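Local coordinates for SAHS4 (PDB 5Z4G), which probably acts as a secreted, heat-soluble molecular shield that protects tardigrades during desiccation, and binds zinc, at residues A[33-38]-A[152-157]; A[39-44]-A[143-148]. All blocks are in the same frame, centred on the assembly; numbering follows the deposited sequence.

Interaction 1: A[33-38]-A[152-157]; sequences GTPENW and GKRWYK
Glu36 lays its side chain obliquely across the six-membered end of the Trp155 indole, CB near CZ3 and the carboxylate near CH2, with OE1 3.3 Å from Trp155 CH2. The contact ties the loop leading into helix 38-44 to the last strand, 150-159, of a fatty-acid-binding-protein-like β-barrel. In the main chain, Glu36 and Lys153 form a single antiparallel, hydrogen-bonded bridge: Glu36 N donates a hydrogen bond to Lys153 O at 2.7 Å, in the carbonyl plane but bent at the hydrogen (132°), and Lys153 N returns a bond to Glu36 O. A type II turn from Pro35 to Trp38, closed by Trp38 N to Pro35 O, leads the chain on into the helix. Pro35 runs alongside Arg154, its CG 3.9 Å from Arg154 CG. With CG anti to the backbone N (chi1 -159°) and the chain extended as far as NE, Arg154 carries its guanidinium past the proline, where NH1 bonds Thr61 and, tilted from the guanidinium plane, Tyr156 OH. A leucine in place of Arg154 could still touch Pro35 but would probably leave Tyr156 OH and Thr61 without this donor and cut the water-mediated tie to the loop. That tie consists of two waters on Gly33 O, one accepting from Arg154 NE at 3.1 Å, the other from Arg154 NH2 at 2.9 Å.

Interaction 2: A[39-44]-A[143-148]; sequences EAFVKA and QTFTSN
Phe145 drives one edge into the face of Phe41, a T-shaped pair with ring centroids 4.8 Å apart and planes at 77°. The atom that leads is Phe145 CD2, which sits over the centre of the Phe41 ring and comes within 3.6 Å of Phe41 CZ, while its neighbour CE2 lies over the CD2 side of the same ring. Phe41, with CG anti to the backbone N and its CB directed toward the strand, presents a ring face to Phe145. Phe145 has its CG between the backbone N and the carbonyl carbon, and this brings the CD2–CE2 edge against the Phe41 face. The rim of Phe41 is used as well: Ser147 N lies near the ring plane, 3.7 Å from Phe41 CE1, and Ser147 CB packs against the same corner at 3.8 Å from CE1. The hydroxyl of Ser147 is engaged by Glu129 O and Gln128 on the next strand.

Where the helix ends, the contact turns polar. Asn148 ND2 donates to Ala44 O at 3.0 Å, nearly straight at the hydrogen (170°); the acceptor lies in the amide plane, whereas the donor is tilted from the carbonyl plane. The side-chain amide thus takes up a main-chain carbonyl of the last helical turn. Helix 38-44 thereby rests against the end of strand 140-147, the two segment axes 9.3 Å apart and inclined at 34°, with Ile47 also packing on Phe41, Val132 of strand 128-137 touching Phe145, and Val150 of strand 150-159 meeting Ala40 and Ala44.

Overall arrangement
Both interactions fasten the excursion between strands 26-30 and 62-66 to the barrel, using two consecutive strands of the same antiparallel sheet: the loop 33-38 is held on strand 150-159, and helix 38-44 follows directly and rests on strand 140-147. Each contact is partly buried. Interaction 1 depends on main-chain pairing, waters and a buried arginine, with an exposed glutamate at its outer side; interaction 2 depends on a buried aromatic pair, with one hydrogen bond from an asparagine side-chain amide at its exposed end. They meet where Pro35 CB packs against Phe145 CZ at 3.7 Å, and Gln143 N is probably bonded to Arg154 O among the strands' main-chain links.

Interaction 1: A[33-38]-A[152-157]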
loop_
_atom_site.group_PDB
_atom_site.type_symbol
_atom_site.label_atom_id
_atom_site.label_comp_id
_atom_site.label_asym_id
_atom_site.label_seq_id
_atom_site.Cartn_x
_atom_site.Cartn_y
_atom_site.Cartn_z
ATOM N N GLY A 33 13.492 -4.135 8.692
ATOM C CA GLY A 33 13.078 -3.275 9.791
ATOM C C GLY A 33 11.643 -2.810 9.692
ATOM O O GLY A 33 10.903 -3.211 8.786
ATOM N N THR A 34 11.264 -1.968 10.644
ATOM C CA THR A 34 9.908 -1.447 10.768
ATOM C C THR A 34 9.805 -0.061 10.134
ATOM O O THR A 34 10.815 0.628 10.011
ATOM C CB THR A 34 9.473 -1.364 12.248
ATOM O OG1 THR A 34 10.483 -0.690 13.010
ATOM C CG2 THR A 34 9.251 -2.759 12.813
ATOM N N PRO A 35 8.587 0.352 9.717
ATOM C CA PRO A 35 8.423 1.690 9.144
ATOM C C PRO A 35 8.894 2.793 10.090
ATOM O O PRO A 35 8.857 2.616 11.314
ATOM C CB PRO A 35 6.911 1.789 8.947
ATOM C CG PRO A 35 6.506 0.381 8.682
ATOM C CD PRO A 35 7.324 -0.409 9.661
ATOM N N GLU A 36 9.376 3.896 9.522
ATOM C CA GLU A 36 9.654 5.111 10.288
ATOM C C GLU A 36 8.393 5.536 11.033
ATOM O O GLU A 36 7.296 5.538 10.456
ATOM C CB GLU A 36 10.129 6.235 9.371
ATOM C CG GLU A 36 11.593 6.618 9.542
ATOM C CD GLU A 36 11.914 8.000 8.987
ATOM O OE1 GLU A 36 12.975 8.148 8.346
ATOM O OE2 GLU A 36 11.112 8.941 9.185
ATOM N N ASN A 37 8.558 5.856 12.320
ATOM C CA ASN A 37 7.462 6.266 13.208
ATOM C C ASN A 37 6.403 5.166 13.470
ATOM O O ASN A 37 5.272 5.461 13.867
ATOM C CB ASN A 37 6.817 7.569 12.690
ATOM C CG ASN A 37 6.226 8.415 13.799
ATOM O OD1 ASN A 37 6.747 8.457 14.913
ATOM N ND2 ASN A 37 5.141 9.115 13.488
ATOM N N TRP A 38 6.786 3.904 13.265
ATOM C CA TRP A 38 5.883 2.762 13.442
ATOM C C TRP A 38 5.217 2.679 14.810
ATOM O O TRP A 38 4.008 2.439 14.882
ATOM C CB TRP A 38 6.601 1.445 13.128
ATOM C CG TRP A 38 5.718 0.219 13.119
ATOM C CD1 TRP A 38 5.847 -0.881 13.916
ATOM C CD2 TRP A 38 4.588 -0.033 12.265
ATOM N NE1 TRP A 38 4.876 -1.806 13.611
ATOM C CE2 TRP A 38 4.092 -1.316 12.600
ATOM C CE3 TRP A 38 3.947 0.698 11.245
ATOM C CZ2 TRP A 38 2.976 -1.886 11.960
ATOM C CZ3 TRP A 38 2.833 0.131 10.606
ATOM C CH2 TRP A 38 2.366 -1.153 10.967
ATOM N N GLY A 152 3.357 7.275 9.202
ATOM C CA GLY A 152 4.460 6.331 9.112
ATOM C C GLY A 152 5.018 6.300 7.700
ATOM O O GLY A 152 4.352 6.710 6.758
ATOM N N LYS A 153 6.251 5.832 7.550
ATOM C CA LYS A 153 6.875 5.744 6.228
ATOM C C LYS A 153 7.613 4.431 6.116
ATOM O O LYS A 153 8.393 4.068 6.991
ATOM C CB LYS A 153 7.835 6.917 5.975
ATOM C CG LYS A 153 7.221 8.304 6.107
ATOM C CD LYS A 153 8.270 9.401 6.100
ATOM C CE LYS A 153 7.633 10.765 6.336
ATOM N NZ LYS A 153 8.542 11.878 5.935
ATOM N N ARG A 154 7.348 3.712 5.037
ATOM C CA ARG A 154 8.039 2.459 4.761
ATOM C C ARG A 154 8.744 2.516 3.420
ATOM O O ARG A 154 8.209 3.061 2.443
ATOM C CB ARG A 154 7.047 1.314 4.760
ATOM C CG ARG A 154 7.693 -0.025 4.985
ATOM C CD ARG A 154 6.640 -1.086 4.958
ATOM N NE ARG A 154 7.142 -2.308 5.560
ATOM C CZ ARG A 154 6.600 -3.502 5.371
ATOM N NH1 ARG A 154 5.556 -3.635 4.559
ATOM N NH2 ARG A 154 7.121 -4.561 5.971
ATOM N N TRP A 155 9.944 1.940 3.371
ATOM C CA TRP A 155 10.735 1.905 2.144
ATOM C C TRP A 155 10.818 0.512 1.544
ATOM O O TRP A 155 10.860 -0.491 2.263
ATOM C CB TRP A 155 12.140 2.467 2.379
ATOM C CG TRP A 155 12.130 3.949 2.623
ATOM C CD1 TRP A 155 12.316 4.933 1.693
ATOM C CD2 TRP A 155 11.899 4.614 3.871
ATOM N NE1 TRP A 155 12.223 6.172 2.286
ATOM C CE2 TRP A 155 11.970 6.007 3.622
ATOM C CE3 TRP A 155 11.649 4.168 5.180
ATOM C CZ2 TRP A 155 11.798 6.962 4.633
ATOM C CZ3 TRP A 155 11.478 5.123 6.191
ATOM C CH2 TRP A 155 11.552 6.504 5.905
ATOM N N TYR A 156 10.834 0.481 0.213
ATOM C CA TYR A 156 10.912 -0.756 -0.568
ATOM C C TYR A 156 11.992 -0.619 -1.626
ATOM O O TYR A 156 12.274 0.494 -2.084
ATOM C CB TYR A 156 9.590 -1.030 -1.301
ATOM C CG TYR A 156 8.377 -1.251 -0.423
ATOM C CD1 TYR A 156 7.744 -0.178 0.227
ATOM C CD2 TYR A 156 7.830 -2.527 -0.271
ATOM C CE1 TYR A 156 6.647 -0.383 1.033
ATOM C CE2 TYR A 156 6.726 -2.747 0.542
ATOM C CZ TYR A 156 6.126 -1.661 1.177
ATOM O OH TYR A 156 5.012 -1.814 1.986
ATOM N N LYS A 157 12.569 -1.756 -2.018
ATOM C CA LYS A 157 13.527 -1.847 -3.120
ATOM C C LYS A 157 12.878 -2.581 -4.269
ATOM O O LYS A 157 12.160 -3.565 -4.053
ATOM C CB LYS A 157 14.787 -2.614 -2.683
ATOM C CG LYS A 157 15.700 -1.883 -1.707
ATOM C CD LYS A 157 16.339 -0.616 -2.271
ATOM C CE LYS A 157 17.468 -0.873 -3.256
ATOM N NZ LYS A 157 18.142 0.404 -3.632
HETATM O O HOH W 1 10.189 -2.060 6.247
HETATM O O HOH W 2 8.197 -3.581 8.536
#

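Interaction 2: A[39-44]-A[143-148]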
loop_
_atom_site.group_PDB
_atom_site.type_symbol
_atom_site.label_atom_id
_atom_site.label_comp_id
_atom_site.label_asym_id
_atom_site.label_seq_id
_atom_site.Cartn_x
_atom_site.Cartn_y
_atom_site.Cartn_z
ATOM N N GLU A 39 5.998 2.879 15.880
ATOM C CA GLU A 39 5.476 2.801 17.248
ATOM C C GLU A 39 4.322 3.782 17.454
ATOM O O GLU A 39 3.255 3.385 17.925
ATOM C CB GLU A 39 6.570 3.016 18.307
ATOM C CG GLU A 39 6.173 2.500 19.689
ATOM C CD GLU A 39 7.028 3.036 20.830
ATOM O OE1 GLU A 39 7.386 2.235 21.714
ATOM O OE2 GLU A 39 7.333 4.248 20.863
ATOM N N ALA A 40 4.540 5.040 17.068
ATOM C CA ALA A 40 3.519 6.088 17.167
ATOM C C ALA A 40 2.285 5.803 16.299
ATOM O O ALA A 40 1.157 6.054 16.737
ATOM C CB ALA A 40 4.111 7.454 16.828
ATOM N N PHE A 41 2.508 5.277 15.086
ATOM C CA PHE A 41 1.418 4.926 14.164
ATOM C C PHE A 41 0.554 3.787 14.691
ATOM O O PHE A 41 -0.670 3.867 14.629
ATOM C CB PHE A 41 1.935 4.605 12.750
ATOM C CG PHE A 41 0.835 4.309 11.753
ATOM C CD1 PHE A 41 0.185 5.348 11.083
ATOM C CD2 PHE A 41 0.435 2.993 11.493
ATOM C CE1 PHE A 41 -0.838 5.085 10.172
ATOM C CE2 PHE A 41 -0.585 2.721 10.584
ATOM C CZ PHE A 41 -1.226 3.768 9.922
ATOM N N VAL A 42 1.200 2.731 15.189
ATOM C CA VAL A 42 0.506 1.597 15.801
ATOM C C VAL A 42 -0.462 2.071 16.900
ATOM O O VAL A 42 -1.624 1.655 16.930
ATOM C CB VAL A 42 1.523 0.533 16.305
ATOM C CG1 VAL A 42 0.920 -0.398 17.346
ATOM C CG2 VAL A 42 2.059 -0.276 15.134
ATOM N N LYS A 43 0.018 2.972 17.761
ATOM C CA LYS A 43 -0.762 3.490 18.892
ATOM C C LYS A 43 -1.932 4.364 18.422
ATOM O O LYS A 43 -3.080 4.123 18.800
ATOM C CB LYS A 43 0.142 4.253 19.874
ATOM C CG LYS A 43 -0.545 4.699 21.161
ATOM C CD LYS A 43 0.295 5.705 21.931
ATOM C CE LYS A 43 -0.488 6.317 23.087
ATOM N NZ LYS A 43 0.299 7.344 23.823
ATOM N N ALA A 44 -1.632 5.360 17.591
ATOM C CA ALA A 44 -2.638 6.312 17.120
ATOM C C ALA A 44 -3.673 5.718 16.161
ATOM O O ALA A 44 -4.860 6.056 16.244
ATOM C CB ALA A 44 -1.966 7.516 16.497
ATOM N N GLN A 143 6.630 4.517 0.777
ATOM C CA GLN A 143 5.199 4.394 1.052
ATOM C C GLN A 143 4.906 5.167 2.337
ATOM O O GLN A 143 5.377 4.803 3.408
ATOM C CB GLN A 143 4.823 2.915 1.191
ATOM C CG GLN A 143 3.363 2.636 1.537
ATOM C CD GLN A 143 3.124 1.196 1.975
ATOM O OE1 GLN A 143 3.954 0.597 2.663
ATOM N NE2 GLN A 143 1.975 0.644 1.607
ATOM N N THR A 144 4.160 6.251 2.214
ATOM C CA THR A 144 3.836 7.095 3.353
ATOM C C THR A 144 2.378 6.822 3.690
ATOM O O THR A 144 1.543 6.760 2.799
ATOM C CB THR A 144 4.092 8.582 2.996
ATOM O OG1 THR A 144 5.449 8.743 2.570
ATOM C CG2 THR A 144 3.858 9.512 4.169
ATOM N N PHE A 145 2.061 6.641 4.967
ATOM C CA PHE A 145 0.681 6.372 5.371
ATOM C C PHE A 145 0.306 7.188 6.593
ATOM O O PHE A 145 1.060 7.232 7.570
ATOM C CB PHE A 145 0.424 4.869 5.596
ATOM C CG PHE A 145 1.541 4.146 6.290
ATOM C CD1 PHE A 145 2.588 3.579 5.552
ATOM C CD2 PHE A 145 1.537 3.992 7.678
ATOM C CE1 PHE A 145 3.613 2.897 6.188
ATOM C CE2 PHE A 145 2.565 3.314 8.312
ATOM C CZ PHE A 145 3.601 2.768 7.568
ATOM N N THR A 146 -0.857 7.833 6.523
ATOM C CA THR A 146 -1.333 8.695 7.601
ATOM C C THR A 146 -2.718 8.252 8.023
ATOM O O THR A 146 -3.592 8.073 7.174
ATOM C CB THR A 146 -1.352 10.173 7.163
ATOM O OG1 THR A 146 -0.045 10.538 6.698
ATOM C CG2 THR A 146 -1.772 11.110 8.327
ATOM N N SER A 147 -2.911 8.093 9.331
ATOM C CA SER A 147 -4.218 7.759 9.880
ATOM C C SER A 147 -4.334 8.324 11.279
ATOM O O SER A 147 -3.386 8.222 12.066
ATOM C CB SER A 147 -4.428 6.242 9.902
ATOM O OG SER A 147 -5.764 5.943 10.257
ATOM N N ASN A 148 -5.487 8.928 11.581
ATOM C CA ASN A 148 -5.741 9.535 12.906
ATOM C C ASN A 148 -4.632 10.515 13.289
ATOM O O ASN A 148 -4.226 10.606 14.464
ATOM C CB ASN A 148 -5.911 8.454 13.992
ATOM C CG ASN A 148 -7.209 7.671 13.863
ATOM O OD1 ASN A 148 -8.130 8.056 13.141
ATOM N ND2 ASN A 148 -7.285 6.557 14.582
#